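Local coordinates for protein ribosomal RNA small subunit methyltransferase E (Bacillus subtilis, PDB 1VHK) that probably methylates N3 of a specific uridine of 16S rRNA in the assembled 30S subunit, taking the methyl group from S-adenosyl-L-methionine, at residues Ser186-Ile191 and Leu201-Gly206; Cys227-Arg232 and Leu241-Ala246. All blocks are in the same frame, centred on the assembly; numbering follows the deposited sequence.

Both interactions belong to the SPOUT methyltransferase domain and come in series along the chain: interaction 1 closes before interaction 2 opens, and their centres lie about 9 Å apart. Interaction 1 joins helix 187-193 to strand 200-205 of the six-stranded parallel sheet. Interaction 2 folds the loop after the edge strand 225-227 back onto helix 239-253. F188 connects them, with its ring against A246 and the backbone of A243, while the sulfur of C227 lies beside A187 and the backbone N of F188. Both contacts also touch the second subunit, so they lie next to the dimer interface.

Interaction 1. Residues Ser186-Ile191 and Leu201-Gly206; sequences SAFSAI and LLIVFG
The helix backbone of F188 and I191 runs past the strand at a distance, with CA atoms 10.4 Å apart for F188 and I203 and 9.4 Å apart for I191 and L201, so the space between is bridged by side chains alone. This is part of a beta-alpha-beta crossover in the parallel sheet of the SPOUT fold: strand 171-175 leads into helix 187-193, which returns the chain to strand 200-205 alongside it. F188 and I191 lie nearly one turn apart and reach the strand at two points, meeting I203 and L201, two residues apart on the same strand face. The CG of F188 stands anti to its own backbone N (chi1 -163°), which carries the ring out from the helix toward the sheet. There I203 CD1 lies at the ring edge, near its plane, 4.4 Å from F188 CE1. The ring also packs on I247 of helix 239-253 and on L253 of the second subunit. V173, on the neighbouring strand, fills in beside I191, L201 and I203. At the other end of the contact, the side chains of I191 and L201 cross at a slant and meet methyl to methyl, I191 CD1 lying 3.6 Å from L201 CD1.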
ATOM      1  N   SER A 186       9.170   9.154  17.530  1.00 46.39           N
ATOM      2  CA  SER A 186       9.459   9.480  16.120  1.00 45.92           C
ATOM      3  C   SER A 186      10.781   8.883  15.683  1.00 44.69           C
ATOM      4  O   SER A 186      11.566   9.275  14.832  1.00 42.94           O
ATOM      5  CB  SER A 186       9.227  10.951  15.886  1.00 47.49           C
ATOM      6  OG  SER A 186       7.856  11.259  16.255  1.00 44.88           O
ATOM      7  N   ALA A 187      10.983   7.674  16.265  1.00 43.15           N
ATOM      8  CA  ALA A 187      12.119   6.842  16.012  1.00 41.10           C
ATOM      9  C   ALA A 187      12.118   6.284  14.581  1.00 38.65           C
ATOM     10  O   ALA A 187      13.195   5.989  14.069  1.00 39.20           O
ATOM     11  CB  ALA A 187      12.102   5.655  16.994  1.00 42.65           C
ATOM     12  N   PHE A 188      10.927   6.125  14.012  1.00 34.08           N
ATOM     13  CA  PHE A 188      10.728   5.519  12.733  1.00 30.34           C
ATOM     14  C   PHE A 188      11.584   6.016  11.623  1.00 27.70           C
ATOM     15  O   PHE A 188      12.326   5.187  11.045  1.00 25.58           O
ATOM     16  CB  PHE A 188       9.249   5.413  12.337  1.00 30.64           C
ATOM     17  CG  PHE A 188       8.938   4.464  11.220  1.00 27.54           C
ATOM     18  CD1 PHE A 188       8.854   3.100  11.434  1.00 29.28           C
ATOM     19  CD2 PHE A 188       8.707   4.938   9.930  1.00 25.80           C
ATOM     20  CE1 PHE A 188       8.535   2.219  10.405  1.00 28.90           C
ATOM     21  CE2 PHE A 188       8.361   4.076   8.915  1.00 24.60           C
ATOM     22  CZ  PHE A 188       8.291   2.716   9.135  1.00 25.41           C
ATOM     23  N   SER A 189      11.561   7.285  11.224  1.00 29.67           N
ATOM     24  CA  SER A 189      12.455   7.674  10.108  1.00 31.50           C
ATOM     25  C   SER A 189      13.915   7.446  10.456  1.00 32.17           C
ATOM     26  O   SER A 189      14.689   7.077   9.559  1.00 32.83           O
ATOM     27  CB  SER A 189      12.257   9.088   9.615  1.00 30.75           C
ATOM     28  OG  SER A 189      12.161   9.955  10.735  1.00 39.12           O
ATOM     29  N   ALA A 190      14.304   7.598  11.719  1.00 33.35           N
ATOM     30  CA  ALA A 190      15.691   7.378  12.106  1.00 33.24           C
ATOM     31  C   ALA A 190      16.071   5.927  11.911  1.00 34.71           C
ATOM     32  O   ALA A 190      17.107   5.635  11.305  1.00 36.15           O
ATOM     33  CB  ALA A 190      15.942   7.792  13.555  1.00 31.41           C
ATOM     34  N   ILE A 191      15.272   5.004  12.484  1.00 35.03           N
ATOM     35  CA  ILE A 191      15.699   3.611  12.363  1.00 36.80           C
ATOM     36  C   ILE A 191      15.708   3.207  10.904  1.00 38.03           C
ATOM     37  O   ILE A 191      16.702   2.751  10.342  1.00 38.65           O
ATOM     38  CB  ILE A 191      14.990   2.654  13.289  1.00 39.95           C
ATOM     39  CG1 ILE A 191      13.951   1.780  12.575  1.00 40.99           C
ATOM     40  CG2 ILE A 191      14.374   3.317  14.507  1.00 37.39           C
ATOM     41  CD1 ILE A 191      14.574   0.547  11.944  1.00 42.29           C
ATOM     42  N   LEU A 201      14.157  -6.073   9.295  1.00 30.35           N
ATOM     43  CA  LEU A 201      13.359  -5.258  10.212  1.00 29.88           C
ATOM     44  C   LEU A 201      12.026  -5.921  10.545  1.00 30.06           C
ATOM     45  O   LEU A 201      11.324  -6.430   9.678  1.00 30.76           O
ATOM     46  CB  LEU A 201      13.160  -3.871   9.630  1.00 27.62           C
ATOM     47  CG  LEU A 201      12.124  -2.973  10.312  1.00 30.18           C
ATOM     48  CD1 LEU A 201      12.644  -2.450  11.656  1.00 23.56           C
ATOM     49  CD2 LEU A 201      11.703  -1.838   9.388  1.00 25.61           C
ATOM     50  N   LEU A 202      11.747  -6.057  11.836  1.00 30.34           N
ATOM     51  CA  LEU A 202      10.515  -6.598  12.356  1.00 28.19           C
ATOM     52  C   LEU A 202       9.636  -5.438  12.844  1.00 27.48           C
ATOM     53  O   LEU A 202      10.155  -4.539  13.485  1.00 25.89           O
ATOM     54  CB  LEU A 202      10.735  -7.548  13.542  1.00 25.20           C
ATOM     55  CG  LEU A 202       9.410  -8.046  14.168  1.00 23.74           C
ATOM     56  CD1 LEU A 202       8.699  -8.957  13.176  1.00 25.97           C
ATOM     57  CD2 LEU A 202       9.648  -8.733  15.487  1.00 26.10           C
ATOM     58  N   ILE A 203       8.379  -5.435  12.427  1.00 28.71           N
ATOM     59  CA  ILE A 203       7.436  -4.382  12.805  1.00 28.74           C
ATOM     60  C   ILE A 203       6.181  -5.050  13.361  1.00 30.61           C
ATOM     61  O   ILE A 203       5.603  -5.891  12.653  1.00 32.09           O
ATOM     62  CB  ILE A 203       7.007  -3.480  11.632  1.00 24.06           C
ATOM     63  CG1 ILE A 203       8.170  -2.972  10.794  1.00 21.97           C
ATOM     64  CG2 ILE A 203       6.211  -2.283  12.164  1.00 21.05           C
ATOM     65  CD1 ILE A 203       7.797  -2.086   9.633  1.00 18.27           C
ATOM     66  N   VAL A 204       5.857  -4.848  14.642  1.00 31.66           N
ATOM     67  CA  VAL A 204       4.660  -5.550  15.145  1.00 30.29           C
ATOM     68  C   VAL A 204       3.518  -4.593  15.323  1.00 30.49           C
ATOM     69  O   VAL A 204       3.676  -3.462  15.784  1.00 30.52           O
ATOM     70  CB  VAL A 204       4.945  -6.401  16.371  1.00 33.54           C
ATOM     71  CG1 VAL A 204       6.433  -6.456  16.698  1.00 33.10           C
ATOM     72  CG2 VAL A 204       4.133  -6.012  17.596  1.00 32.92           C
ATOM     73  N   PHE A 205       2.318  -5.024  14.920  1.00 31.18           N
ATOM     74  CA  PHE A 205       1.113  -4.199  15.058  1.00 30.64           C
ATOM     75  C   PHE A 205       0.102  -4.867  15.978  1.00 31.16           C
ATOM     76  O   PHE A 205       0.016  -6.105  15.988  1.00 33.34           O
ATOM     77  CB  PHE A 205       0.465  -4.056  13.649  1.00 26.32           C
ATOM     78  CG  PHE A 205       1.429  -3.520  12.634  1.00 20.11           C
ATOM     79  CD1 PHE A 205       2.252  -4.371  11.936  1.00 18.51           C
ATOM     80  CD2 PHE A 205       1.507  -2.158  12.405  1.00 19.97           C
ATOM     81  CE1 PHE A 205       3.181  -3.879  11.048  1.00 22.65           C
ATOM     82  CE2 PHE A 205       2.413  -1.656  11.489  1.00 22.31           C
ATOM     83  CZ  PHE A 205       3.230  -2.523  10.790  1.00 23.72           C
ATOM     84  N   GLY A 206      -0.768  -4.128  16.627  1.00 31.63           N
ATOM     85  CA  GLY A 206      -1.780  -4.801  17.479  1.00 35.61           C
ATOM     86  C   GLY A 206      -3.056  -4.986  16.643  1.00 36.91           C
ATOM     87  O   GLY A 206      -3.098  -4.527  15.512  1.00 36.14           O
TER

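Interaction 2. Residues Cys227-Arg232 and Leu241-Ala246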
ATOM      1  N   CYS A 227       7.062   3.379  18.104  1.00 35.89           N
ATOM      2  CA  CYS A 227       7.091   4.434  17.125  1.00 33.51           C
ATOM      3  C   CYS A 227       5.677   4.807  16.659  1.00 33.83           C
ATOM      4  O   CYS A 227       4.838   3.914  16.448  1.00 34.69           O
ATOM      5  CB  CYS A 227       7.822   3.999  15.841  1.00 31.29           C
ATOM      6  SG  CYS A 227       9.563   3.684  15.991  1.00 34.47           S
ATOM      7  N   GLY A 228       5.491   6.100  16.435  1.00 30.03           N
ATOM      8  CA  GLY A 228       4.220   6.569  15.911  1.00 28.33           C
ATOM      9  C   GLY A 228       4.358   6.580  14.371  1.00 28.72           C
ATOM     10  O   GLY A 228       5.489   6.692  13.891  1.00 28.91           O
ATOM     11  N   LEU A 229       3.267   6.408  13.668  1.00 27.14           N
ATOM     12  CA  LEU A 229       3.242   6.364  12.217  1.00 27.05           C
ATOM     13  C   LEU A 229       2.389   7.506  11.671  1.00 27.59           C
ATOM     14  O   LEU A 229       1.502   7.287  10.844  1.00 27.85           O
ATOM     15  CB  LEU A 229       2.604   5.018  11.795  1.00 25.00           C
ATOM     16  CG  LEU A 229       3.430   3.781  12.151  1.00 24.59           C
ATOM     17  CD1 LEU A 229       2.838   2.539  11.521  1.00 22.72           C
ATOM     18  CD2 LEU A 229       4.893   3.969  11.722  1.00 21.74           C
ATOM     19  N   GLY A 230       2.612   8.697  12.215  1.00 27.06           N
ATOM     20  CA  GLY A 230       1.829   9.886  11.866  1.00 24.52           C
ATOM     21  C   GLY A 230       0.841  10.159  13.002  1.00 25.48           C
ATOM     22  O   GLY A 230       0.622   9.329  13.893  1.00 24.60           O
ATOM     23  N   PRO A 231       0.220  11.328  12.993  1.00 26.44           N
ATOM     24  CA  PRO A 231      -0.695  11.740  14.040  1.00 26.60           C
ATOM     25  C   PRO A 231      -2.089  11.176  13.893  1.00 29.52           C
ATOM     26  O   PRO A 231      -2.953  11.364  14.770  1.00 30.04           O
ATOM     27  CB  PRO A 231      -0.726  13.253  13.911  1.00 24.95           C
ATOM     28  CG  PRO A 231      -0.400  13.531  12.490  1.00 25.07           C
ATOM     29  CD  PRO A 231       0.472  12.408  12.002  1.00 25.89           C
ATOM     30  N   ARG A 232      -2.391  10.611  12.714  1.00 29.97           N
ATOM     31  CA  ARG A 232      -3.748  10.083  12.531  1.00 30.55           C
ATOM     32  C   ARG A 232      -3.801   8.643  13.045  1.00 30.52           C
ATOM     33  O   ARG A 232      -2.838   7.908  12.801  1.00 29.58           O
ATOM     34  CB  ARG A 232      -4.113  10.151  11.047  1.00 31.93           C
ATOM     35  CG  ARG A 232      -4.773  11.422  10.575  1.00 30.21           C
ATOM     36  CD  ARG A 232      -4.622  11.624   9.056  1.00 26.22           C
ATOM     37  NE  ARG A 232      -3.366  12.331   8.807  1.00 30.23           N
ATOM     38  CZ  ARG A 232      -2.213  11.758   8.562  1.00 36.26           C
ATOM     39  NH1 ARG A 232      -2.162  10.405   8.492  1.00 44.31           N
ATOM     40  NH2 ARG A 232      -1.106  12.442   8.392  1.00 35.40           N
ATOM     41  N   LEU A 241       0.583  -0.872   5.875  1.00 21.98           N
ATOM     42  CA  LEU A 241       0.607  -0.364   4.509  1.00 24.44           C
ATOM     43  C   LEU A 241       1.367   0.969   4.454  1.00 24.89           C
ATOM     44  O   LEU A 241       2.302   1.101   3.677  1.00 23.02           O
ATOM     45  CB  LEU A 241      -0.825  -0.176   4.024  1.00 26.97           C
ATOM     46  CG  LEU A 241      -1.470  -1.354   3.301  1.00 31.10           C
ATOM     47  CD1 LEU A 241      -0.979  -2.720   3.806  1.00 28.35           C
ATOM     48  CD2 LEU A 241      -2.978  -1.238   3.434  1.00 32.30           C
ATOM     49  N   TYR A 242       1.010   1.860   5.371  1.00 24.21           N
ATOM     50  CA  TYR A 242       1.747   3.102   5.575  1.00 25.67           C
ATOM     51  C   TYR A 242       3.231   2.804   5.797  1.00 26.82           C
ATOM     52  O   TYR A 242       4.142   3.357   5.162  1.00 25.40           O
ATOM     53  CB  TYR A 242       1.174   3.774   6.835  1.00 26.55           C
ATOM     54  CG  TYR A 242       1.830   5.055   7.253  1.00 27.85           C
ATOM     55  CD1 TYR A 242       1.187   6.262   6.999  1.00 28.91           C
ATOM     56  CD2 TYR A 242       3.068   5.086   7.901  1.00 27.48           C
ATOM     57  CE1 TYR A 242       1.756   7.468   7.368  1.00 30.57           C
ATOM     58  CE2 TYR A 242       3.652   6.283   8.260  1.00 28.99           C
ATOM     59  CZ  TYR A 242       2.990   7.470   7.999  1.00 31.51           C
ATOM     60  OH  TYR A 242       3.540   8.683   8.354  1.00 31.64           O
ATOM     61  N   ALA A 243       3.483   1.922   6.789  1.00 26.03           N
ATOM     62  CA  ALA A 243       4.856   1.547   7.077  1.00 26.31           C
ATOM     63  C   ALA A 243       5.608   1.034   5.863  1.00 25.20           C
ATOM     64  O   ALA A 243       6.766   1.417   5.678  1.00 26.66           O
ATOM     65  CB  ALA A 243       4.929   0.500   8.191  1.00 25.57           C
ATOM     66  N   LEU A 244       5.042   0.147   5.037  1.00 23.89           N
ATOM     67  CA  LEU A 244       5.856  -0.389   3.942  1.00 23.23           C
ATOM     68  C   LEU A 244       6.073   0.731   2.903  1.00 23.70           C
ATOM     69  O   LEU A 244       7.130   0.797   2.299  1.00 24.85           O
ATOM     70  CB  LEU A 244       5.313  -1.584   3.275  1.00 22.60           C
ATOM     71  CG  LEU A 244       5.473  -3.022   3.623  1.00 24.38           C
ATOM     72  CD1 LEU A 244       6.652  -3.310   4.512  1.00 17.70           C
ATOM     73  CD2 LEU A 244       4.166  -3.631   4.151  1.00 16.89           C
ATOM     74  N   SER A 245       5.030   1.512   2.677  1.00 21.57           N
ATOM     75  CA  SER A 245       5.056   2.594   1.732  1.00 21.01           C
ATOM     76  C   SER A 245       6.076   3.646   2.127  1.00 20.74           C
ATOM     77  O   SER A 245       6.880   4.029   1.268  1.00 22.58           O
ATOM     78  CB  SER A 245       3.656   3.228   1.561  1.00 22.86           C
ATOM     79  OG  SER A 245       2.756   2.223   1.084  1.00 16.64           O
ATOM     80  N   ALA A 246       6.170   3.993   3.394  1.00 20.71           N
ATOM     81  CA  ALA A 246       7.199   4.928   3.864  1.00 19.69           C
ATOM     82  C   ALA A 246       8.583   4.333   3.653  1.00 20.70           C
ATOM     83  O   ALA A 246       9.472   5.009   3.114  1.00 21.69           O
ATOM     84  CB  ALA A 246       6.949   5.280   5.323  1.00 18.99           C
TER
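L229 meets Y242 and A243 where the loop leaving strand 225-227 folds back on helix 239-253, a helix that belongs to the knotted C-terminal part characteristic of SPOUT methyltransferases. C227 ends the strand, paired through its backbone with V174 and Y176. On the loop side L229 carries most of the contact. Its carbonyl O lies over one face of the Y242 ring, displaced toward the rim and 3.2 Å from Y242 CZ, while L229 CB rests 3.9 Å from Y242 CE2. Further along the same side chain, L229 CD1 approaches A243 CB at 4.4 Å. With chi1 at 178°, the ring of Y242 points away from its own backbone N and reaches out from the helix to the loop, and its OH is hydrogen-bonded to S248 OG of the second subunit. G230 adopts a positive phi (103°) at which a CB would collide with the carbonyl O of L229. R232 closes the segment with a salt bridge from NH2 to E252 OE2 of the second subunit. Replacing the ring of Y242 by the methyl of an alanine is likely to open a gap beside L229 and leave S248 of the second subunit without that partner. The contact thus joins apolar packing of L229 with its carbonyl O set over the Y242 ring face, while the polar ends of Y242 and R232 turn to the dimer partner, tying the loop's fold to the subunit interface.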